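Local coordinates for protein chitinase (Chromobacterium violaceum, PDB 4TXG) that probably breaks down chitin by hydrolysing its O-glycosyl bonds and probably also binds the polysaccharide, at residues A191-S196 and N291-S296; G195-S200 and T284-G289; A411-D416 and I585-A590; L439-A444 and A589-A594; V739-W744 and Q751-D756. One frame throughout, in Å; residues are numbered along the deposited sequence.

Contact 1: A191-S196 and N291-S296; sequences AHVDGS and NAFSDS
The first torsions of Val-193 and Phe-293 bring the two side chains together. In Phe-293 (chi1 178°) CG stands opposite the backbone N, a setting that carries the ring out from helix 287-304 toward the end of strand 185-193. In Val-193 (chi1 178°) the same setting applies to CG1 and leaves CG2 beside the backbone N, and it is CG2 that meets the ring. The closest approach is CG2 of Val-193 to CE1 of Phe-293 at 3.9 Å, with CD1 of Phe-293 at 4.1 Å from the same methyl. The two side chains cross at about a right angle, and the methyl comes at the ring obliquely. This part of the contact is apolar. Met-277 of helix 273-278 touches both side chains, and Leu-199 also packs on Phe-293.

A second, more exposed touch lies past the strand end, where O of Ser-196 stands 4.0 Å from CB of Ala-292. The turn carrying that carbonyl is shaped by Asp-194: its OD1 accepts from N of Ser-196 at 2.8 Å, the donor lying 45° out of the carboxylate plane. The same oxygen takes N of Lys-198. On the helix, OG of Ser-296 bonds back to O of Phe-293 at 2.6 Å and accepts from N of Leu-199, a polar tie beside the apolar one.

An Asx turn follows the barrel strand, and the helix after the neighbouring strand 247-253 packs on the strand end through Phe-293, as expected of the TIM-barrel fold of family 18 glycosyl hydrolases.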
# COMPACT_ATOMS: atom_id res chain seq x y z
N ALA A 191 0.55 14.93 -5.56
CA ALA A 191 1.70 15.82 -5.60
C ALA A 191 2.89 15.08 -6.22
O ALA A 191 2.86 13.85 -6.37
CB ALA A 191 2.05 16.33 -4.20
N HIS A 192 3.93 15.81 -6.59
CA HIS A 192 5.14 15.19 -7.12
C HIS A 192 6.35 15.83 -6.47
O HIS A 192 6.22 16.80 -5.72
CB HIS A 192 5.21 15.34 -8.64
CG HIS A 192 5.27 16.76 -9.11
ND1 HIS A 192 4.14 17.47 -9.44
CD2 HIS A 192 6.32 17.59 -9.31
CE1 HIS A 192 4.48 18.69 -9.81
NE2 HIS A 192 5.80 18.79 -9.75
N VAL A 193 7.52 15.26 -6.74
CA VAL A 193 8.78 15.84 -6.31
C VAL A 193 9.31 16.71 -7.44
O VAL A 193 9.57 16.20 -8.54
CB VAL A 193 9.80 14.74 -5.97
CG1 VAL A 193 11.15 15.37 -5.57
CG2 VAL A 193 9.25 13.85 -4.87
N ASP A 194 9.46 18.01 -7.21
CA ASP A 194 9.80 18.87 -8.32
C ASP A 194 11.32 18.96 -8.51
O ASP A 194 12.07 18.26 -7.84
CB ASP A 194 9.16 20.28 -8.18
CG ASP A 194 9.76 21.14 -7.07
OD1 ASP A 194 10.88 20.88 -6.58
OD2 ASP A 194 9.10 22.14 -6.72
N GLY A 195 11.74 19.79 -9.46
CA GLY A 195 13.15 19.92 -9.82
C GLY A 195 14.05 20.44 -8.72
O GLY A 195 15.28 20.35 -8.81
N SER A 196 13.45 21.00 -7.67
CA SER A 196 14.21 21.48 -6.52
C SER A 196 14.04 20.53 -5.33
O SER A 196 14.34 20.88 -4.19
CB SER A 196 13.77 22.88 -6.14
OG SER A 196 14.04 23.78 -7.20
N ASN A 291 16.35 16.38 2.81
CA ASN A 291 16.09 17.50 3.70
C ASN A 291 15.19 18.54 3.04
O ASN A 291 14.26 19.06 3.67
CB ASN A 291 17.39 18.17 4.14
CG ASN A 291 18.15 17.35 5.17
OD1 ASN A 291 17.64 16.38 5.73
ND2 ASN A 291 19.39 17.75 5.44
N ALA A 292 15.46 18.86 1.77
CA ALA A 292 14.63 19.83 1.06
C ALA A 292 13.20 19.33 0.95
O ALA A 292 12.25 20.09 1.16
CB ALA A 292 15.20 20.11 -0.33
N PHE A 293 13.05 18.06 0.62
CA PHE A 293 11.72 17.50 0.49
C PHE A 293 10.97 17.52 1.82
O PHE A 293 9.82 17.96 1.89
CB PHE A 293 11.77 16.06 -0.05
CG PHE A 293 10.42 15.43 -0.15
CD1 PHE A 293 9.58 15.74 -1.21
CD2 PHE A 293 9.97 14.57 0.83
CE1 PHE A 293 8.32 15.17 -1.31
CE2 PHE A 293 8.71 13.99 0.74
CZ PHE A 293 7.89 14.30 -0.33
N SER A 294 11.63 17.05 2.88
CA SER A 294 10.98 16.93 4.18
C SER A 294 10.56 18.29 4.72
O SER A 294 9.44 18.46 5.20
CB SER A 294 11.90 16.22 5.16
OG SER A 294 12.15 14.89 4.69
N ASP A 295 11.45 19.28 4.62
CA ASP A 295 11.08 20.63 5.04
C ASP A 295 9.92 21.17 4.20
O ASP A 295 9.05 21.88 4.72
CB ASP A 295 12.28 21.57 4.95
CG ASP A 295 13.35 21.26 6.00
OD1 ASP A 295 13.05 20.55 6.99
OD2 ASP A 295 14.48 21.75 5.84
N SER A 296 9.90 20.85 2.90
CA SER A 296 8.83 21.33 2.03
C SER A 296 7.50 20.67 2.39
O SER A 296 6.44 21.29 2.22
CB SER A 296 9.16 21.09 0.54
OG SER A 296 8.98 19.74 0.16

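Contact 2: G195-S200 and T284-G289; sequences GSNKLS and TVNQAG
Asn-197 packs its side chain onto the first turn of helix 287-304, and the close part of the contact is centred on Gly-289. ND2 of Asn-197 lies 3.6 Å from CA of Gly-289, while CB of Asn-197 is 3.8 Å from O of Gly-289. With no side chain on Gly-289, the amide can lie directly against the helix backbone. The left-handed backbone conformation of Asn-197 (phi 63°, psi 29°) goes with the turn that directs its CB at the helix.

Farther along, the fit is looser. ND2 of Asn-197 and ND2 of Asn-286 are 4.1 Å apart with their amide planes 80° to one another, and no hydrogen bond joins them. Both ends of the Asn-286 amide have other partners: ND2 donates to O of Ser-276, and OD1 accepts from N of Gly-289 at 3.0 Å, the donor standing well above the carbonyl plane. On the solvent side lies Lys-198, which is exposed and whose CB points away from the helix.

The tight half is thus van der Waals packing against a helix start that Asn-286 has already closed, the classical asparagine N-cap, here on a helix of the TIM barrel.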
# COMPACT_ATOMS: atom_id res chain seq x y z
N GLY A 195 11.74 19.79 -9.46
CA GLY A 195 13.15 19.92 -9.82
C GLY A 195 14.05 20.44 -8.72
O GLY A 195 15.28 20.35 -8.81
N SER A 196 13.45 21.00 -7.67
CA SER A 196 14.21 21.48 -6.52
C SER A 196 14.04 20.53 -5.33
O SER A 196 14.34 20.88 -4.19
CB SER A 196 13.77 22.88 -6.14
OG SER A 196 14.04 23.78 -7.20
N ASN A 197 13.56 19.33 -5.64
CA ASN A 197 13.32 18.26 -4.67
C ASN A 197 12.28 18.61 -3.63
O ASN A 197 12.29 18.08 -2.52
CB ASN A 197 14.64 17.84 -4.00
CG ASN A 197 15.52 17.04 -4.94
OD1 ASN A 197 15.02 16.27 -5.74
ND2 ASN A 197 16.83 17.26 -4.87
N LYS A 198 11.34 19.47 -4.00
CA LYS A 198 10.29 19.88 -3.08
C LYS A 198 8.95 19.29 -3.48
O LYS A 198 8.67 19.05 -4.66
CB LYS A 198 10.19 21.40 -3.03
CG LYS A 198 11.44 22.02 -2.41
CD LYS A 198 11.76 23.36 -3.02
CE LYS A 198 10.96 24.47 -2.40
NZ LYS A 198 11.58 25.79 -2.76
N LEU A 199 8.12 19.05 -2.47
CA LEU A 199 6.75 18.58 -2.69
C LEU A 199 5.98 19.65 -3.47
O LEU A 199 5.98 20.82 -3.10
CB LEU A 199 6.10 18.27 -1.33
CG LEU A 199 4.76 17.53 -1.29
CD1 LEU A 199 4.58 16.91 0.08
CD2 LEU A 199 3.61 18.48 -1.61
N SER A 200 5.31 19.27 -4.56
CA SER A 200 4.63 20.27 -5.40
C SER A 200 3.33 19.77 -6.00
O SER A 200 3.23 18.61 -6.39
CB SER A 200 5.56 20.72 -6.54
OG SER A 200 4.91 21.66 -7.40
N THR A 284 25.22 7.18 -3.36
CA THR A 284 25.06 7.55 -1.96
C THR A 284 23.69 8.18 -1.71
O THR A 284 23.06 8.69 -2.63
CB THR A 284 26.14 8.54 -1.49
OG1 THR A 284 26.12 9.71 -2.32
CG2 THR A 284 27.52 7.90 -1.56
N VAL A 285 23.22 8.12 -0.47
CA VAL A 285 21.94 8.72 -0.12
C VAL A 285 22.01 10.25 -0.26
O VAL A 285 22.98 10.87 0.16
CB VAL A 285 21.51 8.32 1.31
CG1 VAL A 285 20.26 9.07 1.72
CG2 VAL A 285 21.28 6.81 1.38
N ASN A 286 20.97 10.83 -0.86
CA ASN A 286 20.92 12.27 -1.11
C ASN A 286 20.36 13.03 0.08
O ASN A 286 19.17 13.35 0.10
CB ASN A 286 20.08 12.54 -2.36
CG ASN A 286 20.12 14.01 -2.80
OD1 ASN A 286 20.75 14.86 -2.16
ND2 ASN A 286 19.46 14.30 -3.91
N GLN A 287 21.20 13.33 1.07
CA GLN A 287 20.74 13.99 2.29
C GLN A 287 20.14 15.36 2.00
O GLN A 287 19.11 15.74 2.58
CB GLN A 287 21.88 14.15 3.31
CG GLN A 287 21.46 14.97 4.54
CD GLN A 287 22.61 15.27 5.51
OE1 GLN A 287 23.79 15.16 5.15
NE2 GLN A 287 22.26 15.64 6.74
N ALA A 288 20.77 16.11 1.10
CA ALA A 288 20.30 17.45 0.77
C ALA A 288 18.91 17.41 0.13
O ALA A 288 18.04 18.23 0.46
CB ALA A 288 21.29 18.15 -0.16
N GLY A 289 18.69 16.45 -0.77
CA GLY A 289 17.41 16.29 -1.43
C GLY A 289 16.32 15.90 -0.44
O GLY A 289 15.21 16.42 -0.47

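Contact 3: A411-D416 and I585-A590; sequences AALYDD and IAQKAA
Gln-587 opens the contact with its aliphatic part: CG lies 4.3 Å from CD2 of Leu-413. Its amide is engaged away from this loop, OE1 with OH of Tyr-559 and NE2 with O of Gly-561, so two bonds fix the rotation of the amide while CG packs on the leucine.

Lys-588 follows and does most of the work. Near its root, CG is 4.4 Å from CD1 of Leu-413, so the two methyls of this leucine divide between successive helix residues. Beyond CG the lysine chain is fully extended, and a chi1 of -71° starts it off beside its backbone N. That reach carries NZ to O of Ala-411 at 2.8 Å, the donor lying in the carbonyl plane with a C=O...N angle of 145°. CB of Ala-411 is 3.5 Å from the same nitrogen. A salt bridge to OE2 of Glu-580 gives NZ a second, charged partner, which probably helps to offset the cost of burying the ammonium group.

In the fold, helix 582-594 rests Lys-588 and Ile-585 on Val-461 of strand 457-462, and Ile-585 and Ala-589 also meet helix 627-636. The loop 411-416, between strand 391-395 and helix 420-424, lies across from it and is tied by backbone bonds of Ala-412 and Leu-413 to the start of helix 441-448.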
# COMPACT_ATOMS: atom_id res chain seq x y z
N ALA A 411 -7.60 -8.22 -7.91
CA ALA A 411 -7.39 -8.06 -6.47
C ALA A 411 -7.90 -9.27 -5.69
O ALA A 411 -8.67 -9.12 -4.75
CB ALA A 411 -8.10 -6.80 -6.00
N ALA A 412 -7.47 -10.47 -6.07
CA ALA A 412 -7.90 -11.67 -5.35
C ALA A 412 -7.65 -11.55 -3.84
O ALA A 412 -6.59 -11.10 -3.43
CB ALA A 412 -7.19 -12.91 -5.90
N LEU A 413 -8.62 -11.95 -3.03
CA LEU A 413 -8.40 -12.00 -1.58
C LEU A 413 -7.44 -13.13 -1.20
O LEU A 413 -6.55 -12.94 -0.38
CB LEU A 413 -9.73 -12.19 -0.84
CG LEU A 413 -9.64 -12.32 0.68
CD1 LEU A 413 -8.97 -11.10 1.30
CD2 LEU A 413 -11.03 -12.53 1.28
N TYR A 414 -7.67 -14.30 -1.80
CA TYR A 414 -6.92 -15.51 -1.49
C TYR A 414 -6.25 -16.14 -2.70
O TYR A 414 -6.64 -15.89 -3.84
CB TYR A 414 -7.84 -16.58 -0.90
CG TYR A 414 -8.48 -16.30 0.43
CD1 TYR A 414 -7.76 -15.75 1.49
CD2 TYR A 414 -9.81 -16.67 0.66
CE1 TYR A 414 -8.35 -15.54 2.72
CE2 TYR A 414 -10.41 -16.46 1.88
CZ TYR A 414 -9.68 -15.90 2.91
OH TYR A 414 -10.28 -15.71 4.12
N ASP A 415 -5.28 -17.01 -2.44
CA ASP A 415 -4.78 -17.95 -3.44
C ASP A 415 -5.79 -19.10 -3.61
O ASP A 415 -6.42 -19.51 -2.63
CB ASP A 415 -3.43 -18.49 -2.99
CG ASP A 415 -2.78 -19.36 -4.05
OD1 ASP A 415 -2.20 -18.80 -5.00
OD2 ASP A 415 -2.87 -20.60 -3.93
N ASP A 416 -5.95 -19.61 -4.84
CA ASP A 416 -6.82 -20.77 -5.11
C ASP A 416 -6.02 -21.94 -5.67
O ASP A 416 -6.59 -22.95 -6.11
CB ASP A 416 -7.98 -20.39 -6.06
CG ASP A 416 -7.54 -20.14 -7.52
OD1 ASP A 416 -6.32 -20.02 -7.79
OD2 ASP A 416 -8.43 -20.04 -8.40
N ILE A 585 -16.72 -6.98 -1.94
CA ILE A 585 -16.48 -6.03 -0.86
C ILE A 585 -17.00 -6.61 0.47
O ILE A 585 -16.33 -6.48 1.49
CB ILE A 585 -17.14 -4.65 -1.15
CG1 ILE A 585 -16.42 -3.95 -2.32
CG2 ILE A 585 -17.10 -3.75 0.09
CD1 ILE A 585 -14.92 -3.74 -2.09
N ALA A 586 -18.16 -7.27 0.45
CA ALA A 586 -18.69 -7.84 1.70
C ALA A 586 -17.79 -8.95 2.21
O ALA A 586 -17.55 -9.07 3.42
CB ALA A 586 -20.11 -8.35 1.50
N GLN A 587 -17.29 -9.77 1.29
CA GLN A 587 -16.39 -10.86 1.65
C GLN A 587 -15.06 -10.31 2.20
O GLN A 587 -14.56 -10.79 3.21
CB GLN A 587 -16.17 -11.79 0.43
CG GLN A 587 -15.30 -13.01 0.73
CD GLN A 587 -15.43 -14.14 -0.28
OE1 GLN A 587 -16.12 -14.03 -1.29
NE2 GLN A 587 -14.74 -15.26 -0.00
N LYS A 588 -14.50 -9.28 1.57
CA LYS A 588 -13.26 -8.68 2.05
C LYS A 588 -13.48 -7.96 3.38
O LYS A 588 -12.61 -7.98 4.26
CB LYS A 588 -12.69 -7.72 1.02
CG LYS A 588 -12.12 -8.47 -0.19
CD LYS A 588 -11.56 -7.51 -1.24
CE LYS A 588 -11.04 -8.27 -2.46
NZ LYS A 588 -10.40 -7.35 -3.45
N ALA A 589 -14.64 -7.32 3.52
CA ALA A 589 -14.97 -6.61 4.74
C ALA A 589 -15.07 -7.58 5.92
O ALA A 589 -14.66 -7.25 7.03
CB ALA A 589 -16.27 -5.83 4.58
N ALA A 590 -15.62 -8.77 5.69
CA ALA A 590 -15.70 -9.76 6.75
C ALA A 590 -14.29 -10.16 7.20
O ALA A 590 -14.02 -10.31 8.39
CB ALA A 590 -16.48 -10.99 6.30

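Contact 4: L439-A444 and A589-A594; sequences LNTDWA and AAWIDA
One hydrogen bond crosses the contact: NE1 of Trp-591 donates to OD1 of Asp-442 at 3.0 Å, with an N-H...O angle of 150°. OD1 uses its anti lone pair, the one facing away from OD2, and sits at the indole edge, 16° out of the ring plane. The carboxylate and indole planes are 67° apart. In Trp-591 CG is opposite the backbone N, which extends the indole toward the facing helix. OD2 of Asp-442 takes N of Leu-730, so both carboxylate oxygens are bonded and the group is held in place.

These are successive barrel helices of the TIM-barrel fold: helix 441-448 precedes strand 457-462, whereas helix 582-594 precedes strand 599-603. Met-459 of strand 457-462 touches both Thr-441 and Trp-591.

Van der Waals packing involves the six-membered ring of the indole. CZ2 of Trp-591 lies 3.9 Å from CA of Asp-442, and CG2 of Thr-441 approaches CH2 of Trp-591 obliquely at 4.5 Å, while Tyr-445 meets the indole edge-to-face. OG1 of Thr-441 donates to O of Ala-412.

A capping bond starts helix 441-448. OD1 of Asn-440, the N-cap residue, accepts from N of Trp-443 at 2.8 Å, the donor lying above the carbonyl plane.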
# COMPACT_ATOMS: atom_id res chain seq x y z
N LEU A 439 0.14 -14.04 -4.83
CA LEU A 439 -0.50 -12.93 -5.56
C LEU A 439 -1.92 -12.70 -5.05
O LEU A 439 -2.90 -12.88 -5.78
CB LEU A 439 -0.51 -13.20 -7.07
CG LEU A 439 0.82 -13.02 -7.80
CD1 LEU A 439 0.66 -13.26 -9.30
CD2 LEU A 439 1.39 -11.63 -7.53
N ASN A 440 -2.03 -12.31 -3.79
CA ASN A 440 -3.35 -12.11 -3.20
C ASN A 440 -3.26 -11.22 -1.98
O ASN A 440 -2.21 -11.07 -1.37
CB ASN A 440 -3.98 -13.47 -2.84
CG ASN A 440 -3.11 -14.29 -1.90
OD1 ASN A 440 -3.19 -14.14 -0.69
ND2 ASN A 440 -2.26 -15.15 -2.47
N THR A 441 -4.40 -10.61 -1.65
CA THR A 441 -4.51 -9.64 -0.57
C THR A 441 -4.10 -10.22 0.78
O THR A 441 -3.39 -9.58 1.57
CB THR A 441 -5.97 -9.12 -0.50
OG1 THR A 441 -6.30 -8.54 -1.77
CG2 THR A 441 -6.14 -8.07 0.60
N ASP A 442 -4.53 -11.45 1.03
CA ASP A 442 -4.27 -12.13 2.30
C ASP A 442 -2.76 -12.29 2.50
O ASP A 442 -2.26 -12.07 3.62
CB ASP A 442 -4.98 -13.49 2.34
CG ASP A 442 -4.77 -14.24 3.64
OD1 ASP A 442 -5.55 -14.04 4.60
OD2 ASP A 442 -3.84 -15.07 3.69
N TRP A 443 -2.04 -12.64 1.44
CA TRP A 443 -0.59 -12.85 1.56
C TRP A 443 0.10 -11.53 1.87
O TRP A 443 0.96 -11.45 2.76
CB TRP A 443 0.01 -13.46 0.27
CG TRP A 443 1.51 -13.66 0.40
CD1 TRP A 443 2.16 -14.77 0.86
CD2 TRP A 443 2.52 -12.69 0.12
NE1 TRP A 443 3.52 -14.55 0.87
CE2 TRP A 443 3.77 -13.28 0.41
CE3 TRP A 443 2.50 -11.38 -0.38
CZ2 TRP A 443 4.98 -12.61 0.24
CZ3 TRP A 443 3.71 -10.70 -0.55
CH2 TRP A 443 4.94 -11.32 -0.24
N ALA A 444 -0.29 -10.48 1.15
CA ALA A 444 0.31 -9.16 1.35
C ALA A 444 0.06 -8.63 2.76
O ALA A 444 0.96 -8.05 3.38
CB ALA A 444 -0.24 -8.17 0.32
N ALA A 589 -14.64 -7.32 3.52
CA ALA A 589 -14.97 -6.61 4.74
C ALA A 589 -15.07 -7.58 5.92
O ALA A 589 -14.66 -7.25 7.03
CB ALA A 589 -16.27 -5.83 4.58
N ALA A 590 -15.62 -8.77 5.69
CA ALA A 590 -15.70 -9.76 6.75
C ALA A 590 -14.29 -10.16 7.20
O ALA A 590 -14.02 -10.31 8.39
CB ALA A 590 -16.48 -10.99 6.30
N TRP A 591 -13.41 -10.31 6.21
CA TRP A 591 -12.02 -10.69 6.45
C TRP A 591 -11.26 -9.61 7.23
O TRP A 591 -10.46 -9.91 8.11
CB TRP A 591 -11.35 -10.99 5.10
CG TRP A 591 -9.87 -11.28 5.15
CD1 TRP A 591 -9.28 -12.50 5.25
CD2 TRP A 591 -8.81 -10.32 5.07
NE1 TRP A 591 -7.90 -12.36 5.25
CE2 TRP A 591 -7.59 -11.03 5.14
CE3 TRP A 591 -8.78 -8.93 4.95
CZ2 TRP A 591 -6.36 -10.39 5.10
CZ3 TRP A 591 -7.55 -8.29 4.90
CH2 TRP A 591 -6.36 -9.02 4.98
N ILE A 592 -11.54 -8.34 6.91
CA ILE A 592 -10.98 -7.20 7.63
C ILE A 592 -11.38 -7.25 9.10
O ILE A 592 -10.54 -7.11 10.00
CB ILE A 592 -11.45 -5.84 7.01
CG1 ILE A 592 -10.82 -5.61 5.64
CG2 ILE A 592 -11.16 -4.68 7.95
CD1 ILE A 592 -9.33 -5.29 5.68
N ASP A 593 -12.68 -7.44 9.34
CA ASP A 593 -13.17 -7.41 10.71
C ASP A 593 -12.66 -8.60 11.51
O ASP A 593 -12.26 -8.45 12.66
CB ASP A 593 -14.69 -7.37 10.75
CG ASP A 593 -15.25 -6.00 11.13
OD1 ASP A 593 -14.51 -5.15 11.68
OD2 ASP A 593 -16.45 -5.76 10.86
N ALA A 594 -12.65 -9.77 10.89
CA ALA A 594 -12.24 -10.99 11.60
C ALA A 594 -10.75 -10.98 11.96
O ALA A 594 -10.37 -11.51 13.00
CB ALA A 594 -12.58 -12.22 10.75

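Contact 5: V739-W744 and Q751-D756; sequences VKLPSW and QSVTLD
The backbone of Leu-741 is hydrogen-bonded to Gly-692 and Thr-693, just ahead of strand 694-700, while its side chain turns to Val-753 across the contact. Polar bonds of this kind lie within each sheet: Val-739 is joined to Phe-695, and on the facing strand Val-753 is joined to Ile-681. None passes between 739-744 and 751-756.

What crosses is methyl packing. CG2 of Val-739 and CD1 of Leu-755 meet tip to tip at 4.2 Å. The first torsion of Val-739 (chi1 61°) sets CG2 opposite its backbone N and puts CG1 in the crowded position between N and carbonyl carbon. The second pair is CD2 of Leu-741 and CG1 of Val-753, at 4.4 Å. CA atoms stand 10.1 Å apart for Val-739 and Leu-755 and 9.3 Å for Leu-741 and Val-753, too far for strands paired in one sheet and in keeping with two sheets stacked face to face.

Val-753 and Leu-755 point inward, while Ser-752 and Thr-754 lie on the other side of strand 752-758, the alternation expected of a strand. Phe-713 touches both Val-739 and Leu-755 and Phe-695 backs both Val-739 and Leu-741, so the aliphatic pairs belong to a larger core of a beta sandwich. The chemistry implies that hydrogen bonds hold each strand in its own sheet, whereas the sheets meet here through apolar packing alone, probably stabilised by exclusion of water.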
# COMPACT_ATOMS: atom_id res chain seq x y z
N VAL A 739 16.56 -19.80 17.71
CA VAL A 739 17.95 -20.15 17.47
C VAL A 739 18.71 -19.96 18.78
O VAL A 739 18.46 -19.00 19.51
CB VAL A 739 18.58 -19.32 16.33
CG1 VAL A 739 18.57 -17.83 16.67
CG2 VAL A 739 20.01 -19.82 16.02
N LYS A 740 19.60 -20.89 19.10
CA LYS A 740 20.36 -20.83 20.33
C LYS A 740 21.84 -20.60 20.05
O LYS A 740 22.37 -21.10 19.05
CB LYS A 740 20.21 -22.13 21.13
CG LYS A 740 18.80 -22.46 21.54
CD LYS A 740 18.77 -23.72 22.39
CE LYS A 740 17.34 -24.09 22.75
NZ LYS A 740 17.27 -25.33 23.58
N LEU A 741 22.51 -19.86 20.93
CA LEU A 741 23.96 -19.92 20.94
C LEU A 741 24.35 -21.37 21.16
O LEU A 741 23.72 -22.06 21.98
CB LEU A 741 24.56 -19.02 22.03
CG LEU A 741 24.42 -17.50 21.85
CD1 LEU A 741 24.95 -16.75 23.07
CD2 LEU A 741 25.13 -17.04 20.58
N PRO A 742 25.35 -21.87 20.43
CA PRO A 742 25.83 -23.23 20.72
C PRO A 742 26.25 -23.34 22.16
O PRO A 742 26.67 -22.33 22.74
CB PRO A 742 27.06 -23.40 19.83
CG PRO A 742 27.02 -22.36 18.90
CD PRO A 742 26.09 -21.25 19.33
N SER A 743 26.16 -24.54 22.71
CA SER A 743 26.47 -24.76 24.11
C SER A 743 27.85 -24.23 24.48
O SER A 743 28.06 -23.79 25.61
CB SER A 743 26.37 -26.26 24.44
OG SER A 743 27.34 -27.01 23.72
N TRP A 744 28.77 -24.23 23.52
CA TRP A 744 30.17 -23.85 23.78
C TRP A 744 30.47 -22.39 23.46
O TRP A 744 31.61 -21.94 23.67
CB TRP A 744 31.12 -24.74 22.96
CG TRP A 744 30.97 -24.51 21.46
CD1 TRP A 744 31.56 -23.53 20.72
CD2 TRP A 744 30.16 -25.28 20.56
NE1 TRP A 744 31.17 -23.64 19.40
CE2 TRP A 744 30.32 -24.70 19.27
CE3 TRP A 744 29.34 -26.41 20.70
CZ2 TRP A 744 29.67 -25.21 18.14
CZ3 TRP A 744 28.69 -26.90 19.57
CH2 TRP A 744 28.87 -26.31 18.31
N GLN A 751 29.46 -7.28 22.28
CA GLN A 751 29.92 -8.04 21.12
C GLN A 751 28.78 -8.48 20.20
O GLN A 751 27.62 -8.51 20.60
CB GLN A 751 30.70 -9.27 21.57
CG GLN A 751 31.83 -8.95 22.52
CD GLN A 751 32.67 -7.79 22.03
OE1 GLN A 751 33.16 -7.80 20.90
NE2 GLN A 751 32.84 -6.78 22.87
N SER A 752 29.13 -8.84 18.97
CA SER A 752 28.13 -9.32 18.01
C SER A 752 28.44 -10.72 17.51
O SER A 752 29.58 -11.19 17.55
CB SER A 752 28.03 -8.37 16.81
OG SER A 752 27.88 -7.03 17.22
N VAL A 753 27.40 -11.40 17.03
CA VAL A 753 27.56 -12.65 16.31
C VAL A 753 26.65 -12.60 15.10
O VAL A 753 25.60 -11.98 15.14
CB VAL A 753 27.25 -13.88 17.21
CG1 VAL A 753 25.79 -13.90 17.63
CG2 VAL A 753 27.63 -15.17 16.50
N THR A 754 27.07 -13.22 14.00
CA THR A 754 26.24 -13.24 12.80
C THR A 754 25.98 -14.66 12.32
O THR A 754 26.79 -15.57 12.56
CB THR A 754 26.89 -12.47 11.65
OG1 THR A 754 28.15 -13.08 11.33
CG2 THR A 754 27.11 -11.01 12.02
N LEU A 755 24.85 -14.85 11.66
CA LEU A 755 24.55 -16.13 11.02
C LEU A 755 23.77 -15.88 9.75
O LEU A 755 22.99 -14.93 9.66
CB LEU A 755 23.77 -17.05 11.95
CG LEU A 755 22.51 -16.51 12.61
CD1 LEU A 755 21.51 -17.64 12.80
CD2 LEU A 755 22.84 -15.87 13.95
N ASP A 756 23.99 -16.73 8.76
CA ASP A 756 23.26 -16.63 7.51
C ASP A 756 21.96 -17.40 7.63
O ASP A 756 21.96 -18.55 8.05
CB ASP A 756 24.10 -17.16 6.35
CG ASP A 756 25.39 -16.38 6.18
OD1 ASP A 756 25.33 -15.14 6.06
OD2 ASP A 756 26.47 -17.02 6.17

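Overall arrangement
Contacts 1 and 2 lie together, their centres about 6 Å apart, and share helix 287-304; contacts 3 and 4 pair likewise on helix 582-594. Those two pairs sit on opposite sides of the chain's centre within the glycosyl hydrolase family 18 part of the chain. Contact 5 stands apart, in the Chitinase C part, its centre about 36 Å from that of the chain. The chemistry follows place: contacts 1 and 2 are partly buried and rely on van der Waals touches beside polar turns and caps, contacts 3 and 4 are buried and each sends one hydrogen bond across, and contact 5 is buried but wholly aliphatic between two sheets.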